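Local coordinates for protein Sex comb on midleg CG9495-PA (Drosophila melanogaster, PDB 1PK1) that probably acts in Polycomb-group gene silencing, using its SAM domain to pair with another protein, at residues Glu21-Ile26 and Leu39-Glu44; Asp30-Val35 and Ala69-Asn74. The protein carries 2 engineered substitutions. One frame throughout, in Å; residues are numbered along the deposited sequence.

Contact 1. Residues Glu21-Ile26 and Leu39-Glu44; sequences EVIQYI and LFRKHE
Ile-23 reaches across from helix 19-29 and sets its terminal CD1 over one face of the Arg-41 guanidinium, 3.5 Å above the plane and centred on it. The same methyl leans on the arginine's own stem: Ile-23 CD1 lies 3.3 Å from Arg-41 CG, tight for two aliphatic carbons. The second branch, Ile-23 CG2, approaches Arg-41 NH2 at 3.9 Å, and the two side chains cross at about a right angle. With CG1 anti to the carbonyl carbon (chi1 -67°) and CD1 continuing extended (chi2 179°), the isoleucine also lays its CG1 3.8 Å from Phe-40 CB as the two side chains slide past each other in opposite directions.

Phe-40 carries the other half of the contact. Val-22 CG1 meets its ring at the edge, near the ring plane, 4.0 Å from Phe-40 CD2, while Ile-26 CG1 comes in obliquely, 4.3 Å from Phe-40 CE2. Val-22 and Ile-26, one helical turn apart, thus meet the ring itself, while Ile-23 packs against its CB.

What holds Arg-41 in place lies just outside the apolar patch. Its chain is extended from CG to NE, and its head is gripped by two carboxylates: NE pairs with Glu-20 and NH1 with Asp-38, so the guanidinium roofs the isoleucine at the exposed margin.

Helices 19-29 and 37-42 share this interface with helix 66-79, which supplies Leu-75 against Ile-26.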
# COMPACT_ATOMS: atom_id res chain seq x y z
N GLU B 21 18.44 9.36 2.28
CA GLU B 21 18.75 8.13 1.55
C GLU B 21 17.53 7.21 1.54
O GLU B 21 17.27 6.53 0.55
CB GLU B 21 19.94 7.41 2.18
CG GLU B 21 21.28 8.14 1.94
CD GLU B 21 22.46 7.40 2.53
OE1 GLU B 21 22.45 7.13 3.75
OE2 GLU B 21 23.41 7.10 1.78
N VAL B 22 16.78 7.20 2.64
CA VAL B 22 15.56 6.38 2.72
C VAL B 22 14.53 6.92 1.74
O VAL B 22 13.85 6.15 1.04
CB VAL B 22 14.95 6.41 4.15
CG1 VAL B 22 13.54 5.85 4.13
CG2 VAL B 22 15.82 5.60 5.10
N ILE B 23 14.39 8.24 1.69
CA ILE B 23 13.44 8.85 0.78
C ILE B 23 13.83 8.60 -0.67
O ILE B 23 12.98 8.35 -1.51
CB ILE B 23 13.33 10.37 1.05
CG1 ILE B 23 12.69 10.57 2.43
CG2 ILE B 23 12.52 11.04 -0.05
CD1 ILE B 23 12.55 12.02 2.86
N GLN B 24 15.13 8.65 -0.96
CA GLN B 24 15.61 8.39 -2.31
C GLN B 24 15.30 6.94 -2.71
O GLN B 24 14.94 6.66 -3.85
CB GLN B 24 17.12 8.64 -2.40
CG GLN B 24 17.75 8.21 -3.72
CD GLN B 24 17.24 9.00 -4.91
OE1 GLN B 24 17.50 8.65 -6.06
NE2 GLN B 24 16.51 10.08 -4.64
N TYR B 25 15.44 6.02 -1.75
CA TYR B 25 15.15 4.61 -2.02
C TYR B 25 13.68 4.43 -2.37
O TYR B 25 13.33 3.84 -3.40
CB TYR B 25 15.49 3.74 -0.80
CG TYR B 25 14.97 2.33 -0.92
CD1 TYR B 25 15.40 1.49 -1.95
CD2 TYR B 25 14.03 1.83 -0.02
CE1 TYR B 25 14.91 0.21 -2.09
CE2 TYR B 25 13.53 0.53 -0.15
CZ TYR B 25 13.98 -0.27 -1.19
OH TYR B 25 13.50 -1.54 -1.36
N ILE B 26 12.81 4.95 -1.52
CA ILE B 26 11.37 4.84 -1.75
C ILE B 26 10.98 5.48 -3.09
O ILE B 26 10.34 4.84 -3.92
CB ILE B 26 10.56 5.53 -0.63
CG1 ILE B 26 10.88 4.90 0.72
CG2 ILE B 26 9.08 5.43 -0.94
CD1 ILE B 26 10.49 3.44 0.84
N LEU B 39 6.51 13.51 4.71
CA LEU B 39 6.01 12.82 5.89
C LEU B 39 7.17 12.02 6.48
O LEU B 39 7.33 11.93 7.70
CB LEU B 39 4.86 11.89 5.49
CG LEU B 39 4.02 11.18 6.56
CD1 LEU B 39 3.53 12.17 7.62
CD2 LEU B 39 2.84 10.51 5.86
N PHE B 40 7.99 11.45 5.60
CA PHE B 40 9.16 10.70 6.05
C PHE B 40 10.15 11.63 6.73
O PHE B 40 10.80 11.26 7.70
CB PHE B 40 9.81 9.97 4.88
CG PHE B 40 9.20 8.63 4.59
CD1 PHE B 40 7.85 8.53 4.25
CD2 PHE B 40 9.94 7.46 4.73
CE1 PHE B 40 7.25 7.29 4.05
CE2 PHE B 40 9.36 6.22 4.53
CZ PHE B 40 8.01 6.13 4.19
N ARG B 41 10.25 12.86 6.23
CA ARG B 41 11.14 13.84 6.83
C ARG B 41 10.59 14.24 8.20
O ARG B 41 11.32 14.30 9.19
CB ARG B 41 11.26 15.08 5.94
CG ARG B 41 11.84 14.77 4.57
CD ARG B 41 12.20 16.02 3.78
NE ARG B 41 12.90 15.68 2.54
CZ ARG B 41 12.30 15.23 1.44
NH1 ARG B 41 10.99 15.06 1.41
NH2 ARG B 41 13.03 14.92 0.38
N LYS B 42 9.28 14.49 8.25
CA LYS B 42 8.58 14.87 9.48
C LYS B 42 8.77 13.82 10.57
O LYS B 42 9.03 14.16 11.73
CB LYS B 42 7.09 15.04 9.18
CG LYS B 42 6.20 15.36 10.38
CD LYS B 42 6.35 16.79 10.86
CE LYS B 42 5.27 17.14 11.87
NZ LYS B 42 5.46 18.50 12.44
N HIS B 43 8.65 12.55 10.21
CA HIS B 43 8.80 11.46 11.17
C HIS B 43 10.24 11.00 11.36
O HIS B 43 10.51 10.07 12.13
CB HIS B 43 7.89 10.30 10.77
CG HIS B 43 6.45 10.56 11.06
ND1 HIS B 43 5.86 10.24 12.27
CD2 HIS B 43 5.50 11.22 10.35
CE1 HIS B 43 4.61 10.68 12.28
NE2 HIS B 43 4.37 11.29 11.13
N GLU B 44 11.16 11.68 10.68
CA GLU B 44 12.59 11.39 10.77
C GLU B 44 12.87 9.92 10.53
O GLU B 44 13.54 9.26 11.33
CB GLU B 44 13.11 11.82 12.15
CG GLU B 44 13.10 13.33 12.34
CD GLU B 44 13.21 13.75 13.81
OE1 GLU B 44 13.69 12.95 14.64
OE2 GLU B 44 12.82 14.90 14.11

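Contact 2. Residues Asp30-Val35 and Ala69-Asn74; sequences DNSLAV and ALKICN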
# COMPACT_ATOMS: atom_id res chain seq x y z
N ASP B 30 9.55 3.66 -6.42
CA ASP B 30 8.11 3.81 -6.62
C ASP B 30 7.77 5.30 -6.62
O ASP B 30 7.52 5.89 -5.57
CB ASP B 30 7.34 3.11 -5.50
CG ASP B 30 5.87 2.94 -5.82
OD1 ASP B 30 5.34 3.73 -6.63
OD2 ASP B 30 5.24 2.03 -5.24
N ASN B 31 7.77 5.89 -7.81
CA ASN B 31 7.49 7.31 -7.96
C ASN B 31 6.15 7.79 -7.39
O ASN B 31 6.00 8.96 -7.06
CB ASN B 31 7.59 7.68 -9.44
CG ASN B 31 7.32 9.13 -9.70
OD1 ASN B 31 6.24 9.50 -10.15
ND2 ASN B 31 8.30 9.98 -9.40
N SER B 32 5.18 6.88 -7.28
CA SER B 32 3.85 7.24 -6.76
C SER B 32 3.85 7.54 -5.27
O SER B 32 2.86 8.06 -4.73
CB SER B 32 2.85 6.12 -7.06
OG SER B 32 3.15 4.95 -6.32
N LEU B 33 4.95 7.22 -4.60
CA LEU B 33 5.07 7.44 -3.16
C LEU B 33 5.80 8.74 -2.82
O LEU B 33 5.90 9.12 -1.65
CB LEU B 33 5.81 6.26 -2.52
CG LEU B 33 5.04 4.94 -2.50
CD1 LEU B 33 5.99 3.81 -2.07
CD2 LEU B 33 3.86 5.05 -1.54
N ALA B 34 6.32 9.43 -3.83
CA ALA B 34 7.06 10.67 -3.61
C ALA B 34 6.26 11.76 -2.88
O ALA B 34 6.83 12.59 -2.17
CB ALA B 34 7.58 11.21 -4.94
N VAL B 35 4.94 11.75 -3.05
CA VAL B 35 4.10 12.74 -2.38
C VAL B 35 4.21 12.62 -0.86
O VAL B 35 3.95 13.57 -0.11
CB VAL B 35 2.60 12.60 -2.81
CG1 VAL B 35 2.06 11.22 -2.40
CG2 VAL B 35 1.76 13.69 -2.17
N ALA B 69 0.74 2.48 2.55
CA ALA B 69 1.43 1.70 3.57
C ALA B 69 1.87 0.33 3.04
O ALA B 69 3.00 -0.11 3.28
CB ALA B 69 0.54 1.52 4.80
N LEU B 70 0.98 -0.34 2.32
CA LEU B 70 1.32 -1.65 1.76
C LEU B 70 2.45 -1.55 0.74
O LEU B 70 3.32 -2.42 0.70
CB LEU B 70 0.09 -2.30 1.14
CG LEU B 70 -0.97 -2.80 2.14
CD1 LEU B 70 -2.02 -3.61 1.39
CD2 LEU B 70 -0.31 -3.65 3.21
N LYS B 71 2.45 -0.50 -0.08
CA LYS B 71 3.51 -0.32 -1.07
C LYS B 71 4.84 -0.06 -0.38
O LYS B 71 5.89 -0.55 -0.82
CB LYS B 71 3.20 0.85 -2.01
CG LYS B 71 1.98 0.67 -2.89
CD LYS B 71 1.98 1.79 -3.93
CE LYS B 71 0.61 2.38 -4.15
NZ LYS B 71 0.76 3.62 -4.96
N ILE B 72 4.82 0.72 0.69
CA ILE B 72 6.03 1.03 1.42
C ILE B 72 6.55 -0.24 2.10
O ILE B 72 7.75 -0.52 2.06
CB ILE B 72 5.79 2.15 2.46
CG1 ILE B 72 5.52 3.47 1.71
CG2 ILE B 72 6.99 2.27 3.38
CD1 ILE B 72 4.93 4.57 2.57
N CYS B 73 5.65 -1.01 2.69
CA CYS B 73 6.05 -2.26 3.35
C CYS B 73 6.71 -3.18 2.34
O CYS B 73 7.67 -3.87 2.65
CB CYS B 73 4.86 -2.98 3.98
SG CYS B 73 4.34 -2.34 5.57
N ASN B 74 6.18 -3.18 1.12
CA ASN B 74 6.71 -4.03 0.05
C ASN B 74 8.16 -3.66 -0.23
O ASN B 74 9.01 -4.53 -0.43
CB ASN B 74 5.87 -3.88 -1.22
CG ASN B 74 6.38 -4.75 -2.37
OD1 ASN B 74 6.97 -4.24 -3.32
ND2 ASN B 74 6.17 -6.05 -2.26
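Ser-32 OG is held from two directions: it accepts from Lys-71 NZ at 3.1 Å and donates to Asp-30 OD1 through a short bond of 2.5 Å. That carboxylate oxygen takes a second bond from the backbone, Ser-32 N to Asp-30 OD1 at 3.2 Å, which closes an Asx turn. Both donors come from the same face of the carboxylate, the hydroxyl from above its plane and the amide on the anti side but tilted 28° out.

The other oxygen, Asp-30 OD2, rests against the lysine stem, 3.5 Å from Lys-71 CD. The lysine chain bends at chi3 (-137°), a turn that carries its ammonium past the carboxylate toward the serine; Asp-30 OD2 and Lys-71 NZ stay 4.8 Å apart, near enough that their opposite charges probably favour each other without touching. With an alanine in place of Asp-30, Ser-32 OG and the Ser-32 backbone N are likely to lose their shared acceptor, leaving the hydroxyl less firmly fixed for Lys-71.

Below this polar layer Leu-33 packs on the helix, its CD1 3.8 Å from Ile-72 CG1 and 4.1 Å from Lys-71 CB. Leu-75 backs the leucine, while Met-58 meets Ile-72.

An acidic side chain of the other protein in the assembly makes a salt bridge to Lys-71 NZ, and polar side chains of that protein pack on Ser-32 and Leu-70. The Asx turn starts the short 3-10 segment after helix 19-29, and this loop docks on the long C-terminal helix of the helical SAM bundle; the pairing is consistent with an end-helix type of SAM–SAM surface, built around the N-terminal part of the last helix.

How the contacts relate
Both contacts belong to one helical bundle, their centres about 11 Å apart, and their segments alternate along the chain. They merge in the core: Ile-26 CG2 of contact 1 lies 3.7 Å from Leu-33 CD1 of contact 2, and Phe-40 CZ sits 3.8 Å from Ile-72 CD1. Contact 1 joins two helices, 19-29 and 37-42, whereas contact 2 sets the loop connecting those same helices onto helix 66-79. Contact 1 is mostly apolar core with an exposed arginine at its edge, paired within its own chain; contact 2 adds to a smaller leucine-isoleucine core contact a polar network, largely buried in the assembly, whose lysine faces the partner protein.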